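Sulfate adenylyltransferase (PDB 4DNX) catalyses the transfer of the adenylyl group of ATP to sulfate, giving adenosine 5'-phosphosulfate and diphosphate. Local coordinates at residues A[48-52]-A[177-183]; A[64-69]-A[130-135]; A[273-278]-A[309-314]. All coordinates share one frame; numbering follows the deposited sequence.

Interaction 1 of 3, residues A[48-52]-A[177-183]; sequences GAGYF and FRTAVEI
Tyr51 and Ala49 grip the start of helix 180-190 from two directions. The phenol of Tyr51 donates to Arg178 O over 2.8 Å between OH and O, reaching it from above the carbonyl plane; the same OH is hydrogen-bonded to His227 NE2. Ala180 passes over one face of the ring: its CB stands 3.9 Å from the centroid of the Tyr51 ring, only 21° off the normal, a CH-pi contact. Ile183 CD1 comes in at the ring edge and meets Tyr51 OH at 3.4 Å. This placement follows from Tyr51 CG lying anti to its carbonyl carbon, beside the backbone N (chi1 -74°), which brings the ring over Ala180. From the other direction, Ala49 O accepts from Ala180 N at 2.9 Å, a bent bond with an N-H...O angle of 135°, while Ala49 CB rests on Thr179 CG2 at 3.9 Å. Gly50, at positive phi, closes a Schellman motif; a CB there would be jammed 3.3 Å from Val181 CG2, so its absence lets the backbones come together.

Packing is looser where Phe177 barely reaches Ala49 CB and at partly exposed Val181. The polar side chains of Arg178, Thr179 and Glu182 turn to the second subunit: Arg178 and Glu182 form salt bridges with Glu182 and Arg178 of that subunit, and Thr179 OG1 bonds to its Asp175. Thr179 OG1 also accepts from Glu182 N. The arrangement is that of a Schellman-terminated helix docked on an N-capped one, here joining the PUA-like region to the ATP-sulfurylase region beside the dimer interface.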
loop_
_atom_site.group_PDB
_atom_site.type_symbol
_atom_site.label_atom_id
_atom_site.label_comp_id
_atom_site.label_asym_id
_atom_site.label_seq_id
_atom_site.Cartn_x
_atom_site.Cartn_y
_atom_site.Cartn_z
ATOM N N GLY A 48 -8.753 12.070 -2.340
ATOM C CA GLY A 48 -7.506 11.636 -3.010
ATOM C C GLY A 48 -7.521 10.150 -3.340
ATOM O O GLY A 48 -7.050 9.756 -4.391
ATOM N N ALA A 49 -8.106 9.363 -2.434
ATOM C CA ALA A 49 -8.014 7.875 -2.493
ATOM C C ALA A 49 -9.187 7.278 -3.263
ATOM O O ALA A 49 -9.263 6.047 -3.415
ATOM C CB ALA A 49 -7.986 7.328 -1.065
ATOM N N GLY A 50 -10.084 8.122 -3.785
ATOM C CA GLY A 50 -11.209 7.645 -4.625
ATOM C C GLY A 50 -12.451 7.192 -3.846
ATOM O O GLY A 50 -13.480 6.820 -4.443
ATOM N N TYR A 51 -12.390 7.218 -2.519
ATOM C CA TYR A 51 -13.544 6.817 -1.724
ATOM C C TYR A 51 -14.761 7.753 -1.927
ATOM O O TYR A 51 -15.918 7.310 -1.832
ATOM C CB TYR A 51 -13.169 6.779 -0.254
ATOM C CG TYR A 51 -12.296 5.582 0.113
ATOM C CD1 TYR A 51 -12.833 4.281 0.105
ATOM C CD2 TYR A 51 -10.949 5.755 0.486
ATOM C CE1 TYR A 51 -12.039 3.173 0.443
ATOM C CE2 TYR A 51 -10.129 4.695 0.838
ATOM C CZ TYR A 51 -10.695 3.381 0.822
ATOM O OH TYR A 51 -9.906 2.326 1.190
ATOM N N PHE A 52 -14.511 9.051 -2.170
ATOM C CA PHE A 52 -15.607 10.009 -2.349
ATOM C C PHE A 52 -15.792 10.384 -3.820
ATOM O O PHE A 52 -16.348 11.432 -4.175
ATOM C CB PHE A 52 -15.382 11.260 -1.476
ATOM C CG PHE A 52 -15.510 11.025 0.016
ATOM C CD1 PHE A 52 -15.992 9.819 0.575
ATOM C CD2 PHE A 52 -15.101 12.025 0.870
ATOM C CE1 PHE A 52 -16.106 9.666 1.962
ATOM C CE2 PHE A 52 -15.197 11.881 2.292
ATOM C CZ PHE A 52 -15.672 10.724 2.826
ATOM N N PHE A 177 -2.992 0.580 4.811
ATOM C CA PHE A 177 -3.694 1.657 4.150
ATOM C C PHE A 177 -3.826 1.349 2.670
ATOM O O PHE A 177 -2.824 0.993 2.040
ATOM C CB PHE A 177 -3.002 3.024 4.309
ATOM C CG PHE A 177 -3.702 4.110 3.566
ATOM C CD1 PHE A 177 -4.807 4.768 4.126
ATOM C CD2 PHE A 177 -3.318 4.425 2.227
ATOM C CE1 PHE A 177 -5.487 5.764 3.403
ATOM C CE2 PHE A 177 -4.043 5.381 1.475
ATOM C CZ PHE A 177 -5.098 6.072 2.086
ATOM N N ARG A 178 -5.070 1.483 2.159
ATOM C CA ARG A 178 -5.363 1.238 0.720
ATOM C C ARG A 178 -6.313 2.290 0.198
ATOM O O ARG A 178 -7.198 2.737 0.907
ATOM C CB ARG A 178 -6.106 -0.102 0.537
ATOM C CG ARG A 178 -5.228 -1.239 0.786
ATOM C CD ARG A 178 -4.310 -1.538 -0.400
ATOM N NE ARG A 178 -3.684 -2.813 -0.116
ATOM C CZ ARG A 178 -2.696 -3.001 0.760
ATOM N NH1 ARG A 178 -2.146 -1.975 1.424
ATOM N NH2 ARG A 178 -2.235 -4.232 0.961
ATOM N N THR A 179 -6.118 2.654 -1.059
ATOM C CA THR A 179 -7.078 3.492 -1.751
ATOM C C THR A 179 -8.250 2.647 -2.211
ATOM O O THR A 179 -8.131 1.410 -2.330
ATOM C CB THR A 179 -6.446 4.160 -3.000
ATOM O OG1 THR A 179 -5.996 3.145 -3.923
ATOM C CG2 THR A 179 -5.262 5.056 -2.564
ATOM N N ALA A 180 -9.377 3.304 -2.502
ATOM C CA ALA A 180 -10.526 2.581 -3.120
ATOM C C ALA A 180 -10.088 2.030 -4.488
ATOM O O ALA A 180 -10.551 0.961 -4.907
ATOM C CB ALA A 180 -11.697 3.539 -3.340
ATOM N N VAL A 181 -9.221 2.770 -5.186
ATOM C CA VAL A 181 -8.708 2.370 -6.487
ATOM C C VAL A 181 -7.999 0.992 -6.373
ATOM O O VAL A 181 -8.274 0.066 -7.169
ATOM C CB VAL A 181 -7.744 3.451 -7.063
ATOM C CG1 VAL A 181 -7.005 2.925 -8.302
ATOM C CG2 VAL A 181 -8.528 4.784 -7.340
ATOM N N GLU A 182 -7.140 0.856 -5.370
ATOM C CA GLU A 182 -6.342 -0.388 -5.262
ATOM C C GLU A 182 -7.201 -1.544 -4.731
ATOM O O GLU A 182 -6.985 -2.697 -5.168
ATOM C CB GLU A 182 -5.133 -0.165 -4.359
ATOM C CG GLU A 182 -4.155 -1.392 -4.241
ATOM C CD GLU A 182 -3.630 -1.973 -5.589
ATOM O OE1 GLU A 182 -3.669 -1.302 -6.654
ATOM O OE2 GLU A 182 -3.114 -3.126 -5.561
ATOM N N ILE A 183 -8.143 -1.250 -3.838
ATOM C CA ILE A 183 -9.062 -2.337 -3.360
ATOM C C ILE A 183 -9.863 -2.872 -4.558
ATOM O O ILE A 183 -9.964 -4.121 -4.750
ATOM C CB ILE A 183 -9.956 -1.822 -2.258
ATOM C CG1 ILE A 183 -9.108 -1.612 -1.001
ATOM C CG2 ILE A 183 -11.067 -2.782 -1.974
ATOM C CD1 ILE A 183 -9.861 -0.947 0.201
#

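Interaction 2 of 3, residues A[64-69]-A[130-135]; sequences ALSSAQ and LMTEQV
Ala68 and Met131 mark the closest backbone approach, their CA atoms 5.4 Å apart, where the short helical segments run near-parallel with axes 8.8 Å apart and a crossing angle of 29°. Small Ala68 points at the partner helix and is met from several directions: Met131 CG lies 3.9 Å from Ala68 CB, Val135 CG2 touches the same methyl, and Gln134 CB approaches Ala68 O. Bent at chi3 (-74°), the Met131 chain carries its sulfur to Ala64, with SD 3.8 Å from Ala64 CB, while the Leu65 side chain crosses Met131 at about a right angle, CD2 against CG. On the more exposed side the contact becomes polar. The two glutamine amides stand 88° apart and do not bond to each other; a water instead donates to Gln69 O and to Gln134 OE1, the latter at 2.7 Å. Gln69 NE2 and Gln69 N reach Leu65 O from opposite faces of its carbonyl plane, and Gln69 OE1 lies 3.6 Å from Leu130 CD2. Gln134 NE2 donates to the syn lone pair of Glu133 OE2. Helix 144-149 backs Met131 through Phe149, Pro82 lies against Ala64 and Val135, and Arg275 of helix 274-287 bonds to Ala68 O.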
loop_
_atom_site.group_PDB
_atom_site.type_symbol
_atom_site.label_atom_id
_atom_site.label_comp_id
_atom_site.label_asym_id
_atom_site.label_seq_id
_atom_site.Cartn_x
_atom_site.Cartn_y
_atom_site.Cartn_z
ATOM N N ALA A 64 -23.398 22.225 0.327
ATOM C CA ALA A 64 -23.386 21.709 1.703
ATOM C C ALA A 64 -24.789 21.677 2.321
ATOM O O ALA A 64 -25.169 20.678 2.995
ATOM C CB ALA A 64 -22.388 22.481 2.588
ATOM N N LEU A 65 -25.574 22.742 2.078
ATOM C CA LEU A 65 -26.972 22.804 2.605
ATOM C C LEU A 65 -27.827 21.731 1.946
ATOM O O LEU A 65 -28.601 21.043 2.612
ATOM C CB LEU A 65 -27.555 24.204 2.413
ATOM C CG LEU A 65 -26.892 25.212 3.340
ATOM C CD1 LEU A 65 -27.051 26.591 2.660
ATOM C CD2 LEU A 65 -27.541 25.192 4.727
ATOM N N SER A 66 -27.596 21.527 0.651
ATOM C CA SER A 66 -28.378 20.527 -0.080
ATOM C C SER A 66 -27.987 19.098 0.378
ATOM O O SER A 66 -28.861 18.265 0.612
ATOM C CB SER A 66 -28.190 20.692 -1.585
ATOM O OG SER A 66 -29.116 19.849 -2.285
ATOM N N SER A 67 -26.691 18.851 0.558
ATOM C CA SER A 67 -26.208 17.524 1.037
ATOM C C SER A 67 -26.772 17.206 2.452
ATOM O O SER A 67 -27.309 16.095 2.724
ATOM C CB SER A 67 -24.663 17.523 1.053
ATOM O OG SER A 67 -24.251 16.206 1.365
ATOM N N ALA A 68 -26.679 18.197 3.355
ATOM C CA ALA A 68 -27.160 18.031 4.715
ATOM C C ALA A 68 -28.648 17.688 4.731
ATOM O O ALA A 68 -29.078 16.792 5.455
ATOM C CB ALA A 68 -26.904 19.319 5.544
ATOM N N GLN A 69 -29.462 18.391 3.941
ATOM C CA GLN A 69 -30.893 18.251 4.101
ATOM C C GLN A 69 -31.492 17.145 3.253
ATOM O O GLN A 69 -32.575 16.631 3.593
ATOM C CB GLN A 69 -31.616 19.567 3.766
ATOM C CG GLN A 69 -31.248 20.716 4.675
ATOM C CD GLN A 69 -31.829 22.000 4.191
ATOM O OE1 GLN A 69 -32.945 22.373 4.559
ATOM N NE2 GLN A 69 -31.077 22.704 3.372
ATOM N N LEU A 130 -28.765 24.441 10.994
ATOM C CA LEU A 130 -29.549 23.630 10.059
ATOM C C LEU A 130 -28.719 22.405 9.646
ATOM O O LEU A 130 -29.191 21.255 9.714
ATOM C CB LEU A 130 -29.970 24.445 8.826
ATOM C CG LEU A 130 -30.774 23.751 7.712
ATOM C CD1 LEU A 130 -31.985 23.043 8.269
ATOM C CD2 LEU A 130 -31.211 24.777 6.663
ATOM N N MET A 131 -27.459 22.638 9.266
ATOM C CA MET A 131 -26.593 21.518 8.812
ATOM C C MET A 131 -26.314 20.537 9.977
ATOM O O MET A 131 -26.344 19.332 9.776
ATOM C CB MET A 131 -25.262 22.030 8.201
ATOM C CG MET A 131 -25.433 22.727 6.828
ATOM S SD MET A 131 -23.938 23.104 5.972
ATOM C CE MET A 131 -23.326 24.520 6.938
ATOM N N THR A 132 -26.076 21.070 11.186
ATOM C CA THR A 132 -25.808 20.262 12.380
ATOM C C THR A 132 -26.991 19.337 12.718
ATOM O O THR A 132 -26.792 18.118 12.838
ATOM C CB THR A 132 -25.529 21.185 13.601
ATOM O OG1 THR A 132 -24.310 21.887 13.353
ATOM C CG2 THR A 132 -25.376 20.383 14.865
ATOM N N GLU A 133 -28.186 19.902 12.828
ATOM C CA GLU A 133 -29.374 19.114 13.157
ATOM C C GLU A 133 -29.656 18.032 12.084
ATOM O O GLU A 133 -30.010 16.896 12.418
ATOM C CB GLU A 133 -30.588 20.024 13.362
ATOM C CG GLU A 133 -31.775 19.251 13.887
ATOM C CD GLU A 133 -32.535 18.562 12.762
ATOM O OE1 GLU A 133 -33.095 17.451 12.980
ATOM O OE2 GLU A 133 -32.557 19.140 11.648
ATOM N N GLN A 134 -29.473 18.373 10.818
ATOM C CA GLN A 134 -29.741 17.424 9.719
ATOM C C GLN A 134 -28.710 16.280 9.627
ATOM O O GLN A 134 -29.076 15.099 9.426
ATOM C CB GLN A 134 -29.849 18.171 8.378
ATOM C CG GLN A 134 -31.078 19.070 8.286
ATOM C CD GLN A 134 -32.346 18.262 8.117
ATOM O OE1 GLN A 134 -32.606 17.716 7.050
ATOM N NE2 GLN A 134 -33.117 18.154 9.169
ATOM N N VAL A 135 -27.431 16.608 9.783
ATOM C CA VAL A 135 -26.370 15.576 9.662
ATOM C C VAL A 135 -26.302 14.669 10.897
ATOM O O VAL A 135 -26.222 13.433 10.772
ATOM C CB VAL A 135 -25.004 16.197 9.393
ATOM C CG1 VAL A 135 -23.893 15.134 9.461
ATOM C CG2 VAL A 135 -24.981 16.858 7.999
HETATM O O HOH W 1 -34.643 18.137 5.288
#

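Interaction 3 of 3, residues A[273-278]-A[309-314]; sequences GPREAV and DAQTIF
Ile313 meets Pro274 because its CG1 stands anti to the backbone N (chi1 -170°) and the chain continues extended, which carries CD1 to 3.7 Å from Pro274 CB and 3.6 Å from Pro274 O. Its CG2 branch, between N and the carbonyl carbon, instead reaches Val278 CG2 at 3.8 Å. Phe314, with CG anti to its carbonyl carbon (chi1 -70°), presents one ring face to Val278 CG2, and its CZ edge meets Ala277 O in the ring plane at 3.7 Å. The helix axes cross at -58° and approach to 8.2 Å, consistent with the small Ala310, whose CB meets Ala277 CB at 3.8 Å. Pro274, the first residue after N-cap Gly273, lies side by side with Asp309, its CG 3.6 Å from Asp309 CB. Were Ile313 replaced by an alanine, Pro274 CB would probably lose its CD1 neighbour and Val278 CG2 its CG2 partner, opening a gap between the helices. Asp309 turns its carboxylate to Gly306 N, and Arg275, besides Ala68, bonds to Pro80 O. With polar groups thus engaged elsewhere, no bond is directed across, which suggests that the fit of the side chains chiefly sets the crossing.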
loop_
_atom_site.group_PDB
_atom_site.type_symbol
_atom_site.label_atom_id
_atom_site.label_comp_id
_atom_site.label_asym_id
_atom_site.label_seq_id
_atom_site.Cartn_x
_atom_site.Cartn_y
_atom_site.Cartn_z
ATOM N N GLY A 273 -24.263 8.062 13.289
ATOM C CA GLY A 273 -25.256 6.963 13.256
ATOM C C GLY A 273 -25.797 6.727 11.859
ATOM O O GLY A 273 -24.994 6.540 10.918
ATOM N N PRO A 274 -27.124 6.737 11.712
ATOM C CA PRO A 274 -27.748 6.424 10.420
ATOM C C PRO A 274 -27.207 7.271 9.268
ATOM O O PRO A 274 -26.946 6.745 8.172
ATOM C CB PRO A 274 -29.224 6.692 10.644
ATOM C CG PRO A 274 -29.438 6.628 12.144
ATOM C CD PRO A 274 -28.116 6.905 12.800
ATOM N N ARG A 275 -27.033 8.580 9.464
ATOM C CA ARG A 275 -26.414 9.336 8.357
ATOM C C ARG A 275 -24.983 8.883 7.953
ATOM O O ARG A 275 -24.632 8.889 6.757
ATOM C CB ARG A 275 -26.425 10.829 8.615
ATOM C CG ARG A 275 -25.926 11.641 7.391
ATOM C CD ARG A 275 -26.916 11.572 6.159
ATOM N NE ARG A 275 -28.132 12.297 6.442
ATOM C CZ ARG A 275 -28.363 13.556 6.046
ATOM N NH1 ARG A 275 -27.505 14.193 5.266
ATOM N NH2 ARG A 275 -29.469 14.156 6.407
ATOM N N GLU A 276 -24.170 8.486 8.932
ATOM C CA GLU A 276 -22.826 8.049 8.658
ATOM C C GLU A 276 -22.851 6.668 7.994
ATOM O O GLU A 276 -21.990 6.376 7.166
ATOM C CB GLU A 276 -21.988 8.037 9.937
ATOM C CG GLU A 276 -20.532 7.757 9.693
ATOM C CD GLU A 276 -19.655 8.170 10.853
ATOM O OE1 GLU A 276 -20.221 8.266 11.963
ATOM O OE2 GLU A 276 -18.431 8.383 10.639
ATOM N N ALA A 277 -23.870 5.853 8.333
ATOM C CA ALA A 277 -24.019 4.533 7.713
ATOM C C ALA A 277 -24.222 4.683 6.196
ATOM O O ALA A 277 -23.704 3.870 5.417
ATOM C CB ALA A 277 -25.184 3.734 8.364
ATOM N N VAL A 278 -24.957 5.717 5.766
ATOM C CA VAL A 278 -25.119 5.951 4.331
ATOM C C VAL A 278 -23.774 6.332 3.673
ATOM O O VAL A 278 -23.460 5.874 2.538
ATOM C CB VAL A 278 -26.199 7.030 4.047
ATOM C CG1 VAL A 278 -26.349 7.234 2.545
ATOM C CG2 VAL A 278 -27.539 6.561 4.690
ATOM N N ASP A 309 -32.000 2.134 13.386
ATOM C CA ASP A 309 -32.166 3.292 12.506
ATOM C C ASP A 309 -31.153 3.316 11.356
ATOM O O ASP A 309 -31.474 3.753 10.244
ATOM C CB ASP A 309 -32.123 4.607 13.322
ATOM C CG ASP A 309 -33.363 4.807 14.220
ATOM O OD1 ASP A 309 -34.310 3.973 14.230
ATOM O OD2 ASP A 309 -33.415 5.833 14.946
ATOM N N ALA A 310 -29.927 2.864 11.615
ATOM C CA ALA A 310 -28.915 2.849 10.560
ATOM C C ALA A 310 -29.194 1.780 9.498
ATOM O O ALA A 310 -28.639 1.838 8.390
ATOM C CB ALA A 310 -27.501 2.715 11.151
ATOM N N GLN A 311 -30.029 0.802 9.818
ATOM C CA GLN A 311 -30.494 -0.109 8.773
ATOM C C GLN A 311 -31.693 0.481 8.013
ATOM O O GLN A 311 -31.725 0.461 6.783
ATOM C CB GLN A 311 -30.886 -1.458 9.386
ATOM C CG GLN A 311 -29.738 -2.132 10.150
ATOM C CD GLN A 311 -30.188 -3.469 10.807
ATOM O OE1 GLN A 311 -31.383 -3.800 10.872
ATOM N NE2 GLN A 311 -29.217 -4.232 11.278
ATOM N N THR A 312 -32.674 1.009 8.742
ATOM C CA THR A 312 -33.943 1.431 8.117
ATOM C C THR A 312 -33.834 2.750 7.322
ATOM O O THR A 312 -34.706 3.051 6.509
ATOM C CB THR A 312 -35.106 1.501 9.118
ATOM O OG1 THR A 312 -34.802 2.467 10.139
ATOM C CG2 THR A 312 -35.349 0.109 9.733
ATOM N N ILE A 313 -32.771 3.517 7.552
ATOM C CA ILE A 313 -32.595 4.768 6.805
ATOM C C ILE A 313 -32.536 4.431 5.295
ATOM O O ILE A 313 -32.915 5.245 4.444
ATOM C CB ILE A 313 -31.312 5.521 7.247
ATOM C CG1 ILE A 313 -31.276 6.931 6.631
ATOM C CG2 ILE A 313 -30.003 4.718 6.951
ATOM C CD1 ILE A 313 -30.279 7.877 7.325
ATOM N N PHE A 314 -32.100 3.209 4.968
ATOM C CA PHE A 314 -31.990 2.810 3.561
ATOM C C PHE A 314 -33.351 2.533 2.900
ATOM O O PHE A 314 -33.439 2.557 1.672
ATOM C CB PHE A 314 -31.037 1.594 3.399
ATOM C CG PHE A 314 -29.607 1.932 3.661
ATOM C CD1 PHE A 314 -29.098 1.813 4.944
ATOM C CD2 PHE A 314 -28.765 2.412 2.647
ATOM C CE1 PHE A 314 -27.794 2.141 5.230
ATOM C CE2 PHE A 314 -27.427 2.745 2.935
ATOM C CZ PHE A 314 -26.943 2.611 4.221
#

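From the N terminus, the chain leaves helix 38-48 through residues 48-52 and returns 125 residues later at 177-183, where interaction 1 closes the longest of the three loops. Interaction 2 is nested inside it, joining helices 61-70 and 125-136 of the PUA-like region. Interaction 3 follows in series, closing a short loop between helices 274-287 and 309-316 beside strands 291-294 and 326-329 of the parallel sheet. Interactions 1 and 3 lie on opposite sides of the chain's centre, about 22 Å between centres. Interactions 2 and 3 touch: Arg275 probably bonds to Ala68 O, linking the two family regions a second time, beyond interaction 1.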